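Local coordinates for protein pumilio homolog 23 (Arabidopsis thaliana, PDB 5WZJ) that binds RNA in a sequence-specific way, recognising an 18S rRNA sequence, and probably regulates translation and stability of target mRNAs, at residues I15-F23 / A47-I58; D165-K173 / L231-L239. One frame throughout, in Å; residues are numbered along the deposited sequence.

Contact 1: residues I15-F23 / A47-I58; sequences IDPETSKYF and ALEETRGREYEI
Phe23 reaches from helix 17-31 with CE1, CE2 and CZ into the bend between helices 37-49 and 55-59. Its CZ lies 3.9 Å from Thr51 CG2, close to Glu50 CB as well, while CE2 meets Ile58 CD1 at 4.1 Å. Tyr22, with CG anti to the backbone N (chi1 175°), crosses the Glu50 side chain at about a right angle: its CE2 touches Glu50 CG at 3.5 Å and its OH comes 3.3 Å from Ala47 CA. CD2 of Tyr22 also stands over the centre of the Phe23 ring, giving that ring a cover on one face. Just ahead of the helix, Ile15 extends CD1 to within 3.5 Å of Glu57 O. Between these apolar patches lies a polar link. Arg54 NH1 donates to Thr19 OG1 at 2.7 Å, the oxygen lying 18° out of the guanidinium plane, and NH2 adds a weak bond to the same oxygen. Asp16, the N-cap of helix 17-31, accepts from Thr19 N through OD2 and forms a long salt bridge to Arg54 through OD1. The whole is a helix packed against the start of the first Pumilio repeat, at the N-terminal end of the alpha-helical PUF superhelix.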
# COMPACT_ATOMS: atom_id res chain seq x y z
N ILE A 15 -28.04 -22.53 24.82
CA ILE A 15 -29.01 -21.86 23.96
C ILE A 15 -30.19 -22.79 23.63
O ILE A 15 -30.03 -23.81 22.96
CB ILE A 15 -28.33 -21.35 22.68
CG1 ILE A 15 -27.35 -20.24 23.04
CG2 ILE A 15 -29.36 -20.87 21.67
CD1 ILE A 15 -26.92 -19.43 21.87
N ASP A 16 -31.38 -22.43 24.11
CA ASP A 16 -32.57 -23.26 23.96
C ASP A 16 -33.18 -23.08 22.57
O ASP A 16 -32.85 -22.13 21.86
CB ASP A 16 -33.58 -22.92 25.05
CG ASP A 16 -33.85 -21.43 25.15
OD1 ASP A 16 -33.13 -20.74 25.90
OD2 ASP A 16 -34.79 -20.94 24.47
N PRO A 17 -34.06 -23.99 22.16
CA PRO A 17 -34.67 -23.86 20.83
C PRO A 17 -35.61 -22.67 20.68
O PRO A 17 -35.81 -22.20 19.55
CB PRO A 17 -35.42 -25.19 20.65
CG PRO A 17 -34.75 -26.14 21.60
CD PRO A 17 -34.36 -25.30 22.77
N GLU A 18 -36.21 -22.18 21.77
CA GLU A 18 -36.99 -20.95 21.67
C GLU A 18 -36.10 -19.79 21.23
O GLU A 18 -36.48 -19.01 20.34
CB GLU A 18 -37.67 -20.62 23.00
CG GLU A 18 -39.02 -21.30 23.22
CD GLU A 18 -38.89 -22.68 23.85
OE1 GLU A 18 -37.76 -23.19 24.00
OE2 GLU A 18 -39.94 -23.26 24.21
N THR A 19 -34.92 -19.66 21.83
CA THR A 19 -34.00 -18.59 21.44
C THR A 19 -33.56 -18.74 19.98
O THR A 19 -33.59 -17.77 19.21
CB THR A 19 -32.78 -18.58 22.36
OG1 THR A 19 -33.21 -18.36 23.71
CG2 THR A 19 -31.81 -17.47 21.96
N SER A 20 -33.17 -19.95 19.58
CA SER A 20 -32.83 -20.22 18.18
C SER A 20 -33.97 -19.82 17.26
O SER A 20 -33.76 -19.11 16.26
CB SER A 20 -32.50 -21.70 17.98
OG SER A 20 -31.28 -22.04 18.61
N LYS A 21 -35.18 -20.30 17.56
CA LYS A 21 -36.31 -19.99 16.70
C LYS A 21 -36.54 -18.49 16.62
O LYS A 21 -36.79 -17.94 15.54
CB LYS A 21 -37.57 -20.71 17.18
CG LYS A 21 -38.80 -20.48 16.30
CD LYS A 21 -39.67 -21.72 16.21
CE LYS A 21 -40.83 -21.52 15.23
NZ LYS A 21 -40.36 -21.10 13.86
N TYR A 22 -36.43 -17.79 17.76
CA TYR A 22 -36.67 -16.35 17.76
C TYR A 22 -35.73 -15.64 16.79
O TYR A 22 -36.19 -14.88 15.91
CB TYR A 22 -36.52 -15.78 19.17
CG TYR A 22 -36.64 -14.26 19.18
CD1 TYR A 22 -37.88 -13.64 19.02
CD2 TYR A 22 -35.52 -13.46 19.30
CE1 TYR A 22 -37.99 -12.25 19.01
CE2 TYR A 22 -35.62 -12.07 19.28
CZ TYR A 22 -36.85 -11.47 19.14
OH TYR A 22 -36.93 -10.09 19.13
N PHE A 23 -34.42 -15.88 16.90
CA PHE A 23 -33.49 -15.14 16.05
C PHE A 23 -33.55 -15.60 14.60
O PHE A 23 -33.36 -14.79 13.69
CB PHE A 23 -32.07 -15.25 16.62
CG PHE A 23 -31.89 -14.44 17.86
CD1 PHE A 23 -31.78 -13.06 17.79
CD2 PHE A 23 -31.89 -15.04 19.11
CE1 PHE A 23 -31.65 -12.30 18.93
CE2 PHE A 23 -31.75 -14.28 20.26
CZ PHE A 23 -31.63 -12.91 20.16
N ALA A 47 -34.93 -6.78 18.98
CA ALA A 47 -34.28 -8.08 19.05
C ALA A 47 -33.01 -8.02 19.88
O ALA A 47 -32.70 -8.97 20.61
CB ALA A 47 -34.00 -8.61 17.64
N LEU A 48 -32.28 -6.90 19.82
CA LEU A 48 -31.10 -6.75 20.66
C LEU A 48 -31.45 -6.89 22.14
O LEU A 48 -30.67 -7.45 22.92
CB LEU A 48 -30.41 -5.41 20.39
CG LEU A 48 -29.65 -5.33 19.07
CD1 LEU A 48 -29.06 -3.93 18.86
CD2 LEU A 48 -28.56 -6.39 19.01
N GLU A 49 -32.64 -6.42 22.54
CA GLU A 49 -33.04 -6.56 23.94
C GLU A 49 -33.10 -8.02 24.35
O GLU A 49 -32.84 -8.35 25.52
CB GLU A 49 -34.40 -5.89 24.17
CG GLU A 49 -34.33 -4.37 24.21
CD GLU A 49 -35.69 -3.72 24.42
OE1 GLU A 49 -36.58 -4.37 25.02
OE2 GLU A 49 -35.87 -2.57 23.99
N GLU A 50 -33.41 -8.92 23.42
CA GLU A 50 -33.47 -10.34 23.75
C GLU A 50 -32.09 -10.95 23.99
O GLU A 50 -32.02 -12.13 24.35
CB GLU A 50 -34.20 -11.10 22.65
CG GLU A 50 -35.64 -10.67 22.50
CD GLU A 50 -36.41 -10.81 23.80
OE1 GLU A 50 -36.29 -11.87 24.46
OE2 GLU A 50 -37.13 -9.84 24.17
N THR A 51 -31.01 -10.20 23.79
CA THR A 51 -29.69 -10.71 24.13
C THR A 51 -29.26 -10.35 25.54
O THR A 51 -28.19 -10.81 25.98
CB THR A 51 -28.63 -10.19 23.14
OG1 THR A 51 -28.47 -8.78 23.30
CG2 THR A 51 -29.02 -10.50 21.70
N ARG A 52 -30.04 -9.56 26.28
CA ARG A 52 -29.58 -9.08 27.58
C ARG A 52 -29.34 -10.25 28.53
O ARG A 52 -30.14 -11.19 28.59
CB ARG A 52 -30.59 -8.09 28.17
N GLY A 53 -28.21 -10.22 29.24
CA GLY A 53 -27.84 -11.30 30.13
C GLY A 53 -27.26 -12.53 29.47
O GLY A 53 -26.91 -13.49 30.17
N ARG A 54 -27.15 -12.55 28.15
CA ARG A 54 -26.54 -13.70 27.48
C ARG A 54 -25.84 -13.25 26.21
O ARG A 54 -25.82 -13.97 25.20
CB ARG A 54 -27.58 -14.77 27.17
CG ARG A 54 -28.88 -14.21 26.77
CD ARG A 54 -29.91 -15.30 26.74
NE ARG A 54 -31.02 -14.93 25.88
CZ ARG A 54 -31.88 -15.80 25.37
NH1 ARG A 54 -31.77 -17.09 25.66
NH2 ARG A 54 -32.86 -15.38 24.58
N GLU A 55 -25.28 -12.04 26.24
CA GLU A 55 -24.55 -11.51 25.10
C GLU A 55 -23.45 -12.46 24.64
O GLU A 55 -23.28 -12.68 23.44
CB GLU A 55 -23.97 -10.14 25.47
CG GLU A 55 -25.03 -9.06 25.68
CD GLU A 55 -25.60 -9.03 27.09
OE1 GLU A 55 -25.31 -9.94 27.91
OE2 GLU A 55 -26.35 -8.07 27.39
N TYR A 56 -22.69 -13.05 25.57
CA TYR A 56 -21.59 -13.91 25.17
C TYR A 56 -22.10 -15.15 24.45
O TYR A 56 -21.57 -15.54 23.40
CB TYR A 56 -20.73 -14.32 26.37
CG TYR A 56 -19.69 -15.37 25.99
CD1 TYR A 56 -18.52 -15.00 25.34
CD2 TYR A 56 -19.91 -16.72 26.24
CE1 TYR A 56 -17.58 -15.95 24.96
CE2 TYR A 56 -18.97 -17.68 25.86
CZ TYR A 56 -17.81 -17.28 25.22
OH TYR A 56 -16.88 -18.21 24.83
N GLU A 57 -23.11 -15.80 25.03
CA GLU A 57 -23.64 -17.04 24.46
C GLU A 57 -24.20 -16.80 23.07
O GLU A 57 -23.98 -17.60 22.15
CB GLU A 57 -24.72 -17.63 25.38
CG GLU A 57 -24.24 -18.12 26.73
CD GLU A 57 -23.74 -17.01 27.66
OE1 GLU A 57 -24.17 -15.85 27.50
OE2 GLU A 57 -22.91 -17.32 28.54
N ILE A 58 -24.92 -15.70 22.88
CA ILE A 58 -25.52 -15.47 21.58
C ILE A 58 -24.48 -15.02 20.55
O ILE A 58 -24.48 -15.49 19.40
CB ILE A 58 -26.68 -14.47 21.71
CG1 ILE A 58 -27.81 -15.13 22.51
CG2 ILE A 58 -27.17 -14.03 20.31
CD1 ILE A 58 -28.78 -14.18 23.12

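Contact 2: residues D165-K173 / L231-L239; sequences DSPELYGAK and LVLQTALRL. With nucleotides of chain B.
N6 of A8 of chain B is gripped from both segments: Gln234 OE1 accepts from it at 3.0 Å in a nearly straight bond (176°), and Gly171 O accepts a second, weak bond. This is the RNA-reading surface of a Pumilio repeat, where a helix offers side chains to successive bases. The Gln234 amide pairs twice with the adenine, since NE2 also donates to A8 N1 at 3.0 Å; Ser230, one turn back, bonds NE2 too and so helps fix which way round the amide lies. Leu231 inserts its two methyls between neighbouring bases, CD2 over the face of A8 and CD1 over that of C9, both of chain B. The loop 165-173 also meets the next base: C9 N4 of chain B donates to Tyr170 O at 3.2 Å, and Arg153 bonds that same carbonyl. Thr235 OG1 joins the loop to the helix by donating to Leu169 O in its carbonyl plane. Arg238, bent at chi3 (-136°), lays one guanidinium face over Glu168 O, and NH2 approaches Gly171 CA at 3.8 Å. An alanine here, without the guanidinium laid over Glu168 O and beside Gly171, would probably leave this part of the loop freer to shift beside the bases. From the loop, Leu169 CD2 rests 3.8 Å from Arg238 CB and 4.0 Å from Leu239 CD2.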
# COMPACT_ATOMS: atom_id res chain seq x y z
N ASP A 165 -12.47 1.36 5.79
CA ASP A 165 -11.41 0.36 5.87
C ASP A 165 -10.33 0.66 4.84
O ASP A 165 -10.61 0.86 3.66
CB ASP A 165 -11.97 -1.05 5.63
CG ASP A 165 -12.84 -1.54 6.77
OD1 ASP A 165 -12.95 -0.81 7.78
OD2 ASP A 165 -13.38 -2.67 6.69
N SER A 166 -9.09 0.73 5.32
CA SER A 166 -7.93 0.90 4.46
C SER A 166 -7.04 -0.32 4.63
O SER A 166 -6.63 -0.62 5.77
CB SER A 166 -7.19 2.19 4.81
OG SER A 166 -5.82 2.09 4.45
N PRO A 167 -6.75 -1.09 3.56
CA PRO A 167 -5.81 -2.21 3.66
C PRO A 167 -4.52 -1.85 4.39
O PRO A 167 -4.05 -2.60 5.25
CB PRO A 167 -5.51 -2.56 2.19
CG PRO A 167 -6.63 -1.92 1.38
CD PRO A 167 -7.52 -1.13 2.30
N GLU A 168 -3.97 -0.67 4.06
CA GLU A 168 -2.71 -0.24 4.65
C GLU A 168 -2.81 -0.10 6.17
O GLU A 168 -1.86 -0.43 6.89
CB GLU A 168 -2.27 1.07 4.00
CG GLU A 168 -0.90 1.56 4.42
CD GLU A 168 -0.71 3.03 4.11
OE1 GLU A 168 -0.89 3.86 5.03
OE2 GLU A 168 -0.41 3.35 2.94
N LEU A 169 -3.95 0.38 6.67
CA LEU A 169 -4.11 0.53 8.11
C LEU A 169 -4.16 -0.80 8.87
O LEU A 169 -3.88 -0.81 10.07
CB LEU A 169 -5.38 1.34 8.42
CG LEU A 169 -5.28 2.86 8.23
CD1 LEU A 169 -6.60 3.55 8.56
CD2 LEU A 169 -4.16 3.41 9.10
N TYR A 170 -4.46 -1.92 8.19
CA TYR A 170 -4.71 -3.20 8.89
C TYR A 170 -3.71 -4.42 8.89
O TYR A 170 -4.12 -5.48 9.32
CB TYR A 170 -6.05 -3.76 8.39
CG TYR A 170 -7.29 -3.10 8.98
CD1 TYR A 170 -7.85 -1.96 8.39
CD2 TYR A 170 -7.90 -3.61 10.13
CE1 TYR A 170 -8.99 -1.35 8.93
CE2 TYR A 170 -9.05 -3.01 10.67
CZ TYR A 170 -9.58 -1.89 10.07
OH TYR A 170 -10.70 -1.29 10.59
N GLY A 171 -2.46 -4.36 8.42
CA GLY A 171 -1.91 -3.49 7.42
C GLY A 171 -1.41 -4.40 6.31
O GLY A 171 -0.39 -5.09 6.44
N ALA A 172 -2.17 -4.44 5.22
CA ALA A 172 -1.80 -5.18 4.02
C ALA A 172 -0.94 -4.31 3.11
O ALA A 172 -0.79 -3.11 3.31
CB ALA A 172 -3.06 -5.65 3.29
N LYS A 173 -0.36 -4.95 2.09
CA LYS A 173 0.30 -4.19 1.04
C LYS A 173 -0.72 -3.45 0.19
O LYS A 173 -1.92 -3.78 0.16
CB LYS A 173 1.16 -5.10 0.15
CG LYS A 173 2.50 -5.53 0.74
CD LYS A 173 3.32 -6.32 -0.28
CE LYS A 173 4.64 -6.83 0.31
NZ LYS A 173 5.39 -7.72 -0.62
N LEU A 231 0.76 -6.69 14.53
CA LEU A 231 -0.26 -6.09 13.67
C LEU A 231 -1.06 -5.01 14.39
O LEU A 231 -1.37 -3.96 13.80
CB LEU A 231 -1.19 -7.20 13.15
CG LEU A 231 -0.60 -8.01 11.99
CD1 LEU A 231 -1.35 -9.35 11.84
CD2 LEU A 231 -0.69 -7.19 10.72
N VAL A 232 -1.44 -5.26 15.65
CA VAL A 232 -2.13 -4.23 16.44
C VAL A 232 -1.25 -2.99 16.57
O VAL A 232 -1.70 -1.86 16.33
CB VAL A 232 -2.51 -4.80 17.82
CG1 VAL A 232 -3.07 -3.67 18.71
CG2 VAL A 232 -3.54 -5.94 17.67
N LEU A 233 0.01 -3.18 16.94
CA LEU A 233 0.89 -2.03 17.15
C LEU A 233 1.20 -1.29 15.85
O LEU A 233 1.37 -0.07 15.86
CB LEU A 233 2.19 -2.48 17.83
CG LEU A 233 2.04 -2.99 19.27
CD1 LEU A 233 3.38 -3.45 19.81
CD2 LEU A 233 1.47 -1.93 20.16
N GLN A 234 1.26 -2.01 14.72
CA GLN A 234 1.42 -1.35 13.42
C GLN A 234 0.26 -0.41 13.15
O GLN A 234 0.46 0.74 12.75
CB GLN A 234 1.50 -2.38 12.30
CG GLN A 234 2.79 -3.21 12.30
CD GLN A 234 2.66 -4.40 11.37
OE1 GLN A 234 2.24 -4.26 10.22
NE2 GLN A 234 2.97 -5.59 11.89
N THR A 235 -0.97 -0.90 13.33
CA THR A 235 -2.14 -0.06 13.11
C THR A 235 -2.09 1.18 14.02
O THR A 235 -2.27 2.31 13.56
CB THR A 235 -3.42 -0.87 13.34
OG1 THR A 235 -3.49 -1.89 12.34
CG2 THR A 235 -4.66 -0.00 13.27
N ALA A 236 -1.77 0.98 15.30
CA ALA A 236 -1.70 2.12 16.20
C ALA A 236 -0.67 3.15 15.72
O ALA A 236 -0.94 4.36 15.73
CB ALA A 236 -1.37 1.66 17.62
N LEU A 237 0.50 2.69 15.29
CA LEU A 237 1.52 3.66 14.88
C LEU A 237 1.07 4.44 13.65
O LEU A 237 1.27 5.67 13.58
CB LEU A 237 2.85 2.95 14.62
CG LEU A 237 3.60 2.43 15.84
CD1 LEU A 237 4.63 1.38 15.41
CD2 LEU A 237 4.29 3.59 16.57
N ARG A 238 0.46 3.76 12.67
CA ARG A 238 -0.04 4.45 11.48
C ARG A 238 -1.07 5.51 11.84
O ARG A 238 -1.08 6.60 11.24
CB ARG A 238 -0.66 3.45 10.50
CG ARG A 238 0.33 2.52 9.81
CD ARG A 238 -0.36 1.68 8.74
NE ARG A 238 0.06 0.28 8.77
CZ ARG A 238 1.02 -0.24 8.02
NH1 ARG A 238 1.69 0.54 7.16
NH2 ARG A 238 1.32 -1.53 8.13
N LEU A 239 -1.94 5.22 12.80
CA LEU A 239 -2.94 6.20 13.23
C LEU A 239 -2.30 7.41 13.91
O LEU A 239 -2.93 8.47 13.99
CB LEU A 239 -3.95 5.53 14.18
CG LEU A 239 -4.77 4.38 13.56
CD1 LEU A 239 -5.56 3.63 14.62
CD2 LEU A 239 -5.72 4.89 12.48
P A B 8 5.09 -15.24 3.76
OP1 A B 8 4.77 -16.61 4.24
OP2 A B 8 4.65 -14.82 2.41
O5' A B 8 4.50 -14.17 4.76
C5' A B 8 3.12 -13.89 4.80
C4' A B 8 2.62 -14.07 6.20
O4' A B 8 3.18 -13.03 7.05
C3' A B 8 1.12 -13.97 6.38
O3' A B 8 0.50 -15.23 6.15
C2' A B 8 0.99 -13.52 7.81
O2' A B 8 1.18 -14.66 8.64
C1' A B 8 2.21 -12.60 7.96
N9 A B 8 1.96 -11.16 7.69
C8 A B 8 1.53 -10.52 6.54
N7 A B 8 1.45 -9.21 6.66
C5 A B 8 1.89 -8.95 7.95
C6 A B 8 2.07 -7.77 8.70
N6 A B 8 1.81 -6.53 8.27
N1 A B 8 2.53 -7.90 9.97
C2 A B 8 2.81 -9.12 10.45
N3 A B 8 2.68 -10.30 9.85
C4 A B 8 2.22 -10.14 8.58
P C B 9 -0.98 -15.36 5.51
OP1 C B 9 -1.21 -16.79 5.22
OP2 C B 9 -1.17 -14.35 4.44
O5' C B 9 -1.94 -14.90 6.70
C5' C B 9 -2.02 -15.59 7.94
C4' C B 9 -3.03 -14.93 8.85
O4' C B 9 -2.57 -13.61 9.20
C3' C B 9 -4.42 -14.75 8.24
O3' C B 9 -5.26 -15.78 8.71
C2' C B 9 -4.89 -13.36 8.70
O2' C B 9 -5.94 -13.46 9.66
C1' C B 9 -3.65 -12.74 9.36
N1 C B 9 -3.30 -11.41 8.83
C2 C B 9 -3.82 -10.33 9.52
O2 C B 9 -4.53 -10.58 10.51
N3 C B 9 -3.54 -9.07 9.09
C4 C B 9 -2.78 -8.89 8.01
N4 C B 9 -2.53 -7.64 7.61
C5 C B 9 -2.23 -10.00 7.28
C6 C B 9 -2.51 -11.24 7.72
P U B 5 3.36 -6.57 -5.37
OP1 U B 5 3.03 -7.75 -6.21
OP2 U B 5 2.80 -6.40 -4.01
O5' U B 5 4.95 -6.47 -5.25
C5' U B 5 5.77 -6.53 -6.41
C4' U B 5 7.19 -6.90 -6.06
O4' U B 5 7.79 -5.81 -5.33
C3' U B 5 7.32 -8.14 -5.18
O3' U B 5 8.55 -8.78 -5.49
C2' U B 5 7.42 -7.54 -3.78
O2' U B 5 8.05 -8.36 -2.83
C1' U B 5 8.22 -6.27 -4.05
N1 U B 5 7.98 -5.18 -3.10
C2 U B 5 9.10 -4.63 -2.49
O2 U B 5 10.22 -5.04 -2.70
N3 U B 5 8.85 -3.60 -1.62
C4 U B 5 7.62 -3.07 -1.30
O4 U B 5 7.57 -2.15 -0.50
C5 U B 5 6.51 -3.68 -1.98
C6 U B 5 6.72 -4.69 -2.84

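In the fold
Contact 1 and contact 2 follow each other along the chain and do not touch: their centres lie 34 Å apart and their nearest atoms about 19 Å. Both belong to the one superhelix of Pumilio repeats that curves as a half donut. Contact 1 sits at its N-terminal end, its centre 41 Å from the centre of the chain, and approaches the bound RNA no closer than about 8 Å at the nearest atoms. Contact 2, whose centre lies about 10 Å from that of the chain, links the third and fourth repeats and holds bases directly. Contact 1 packs the N-terminal helix on the first repeat, away from the bases, whereas contact 2 lies on the RNA-binding surface.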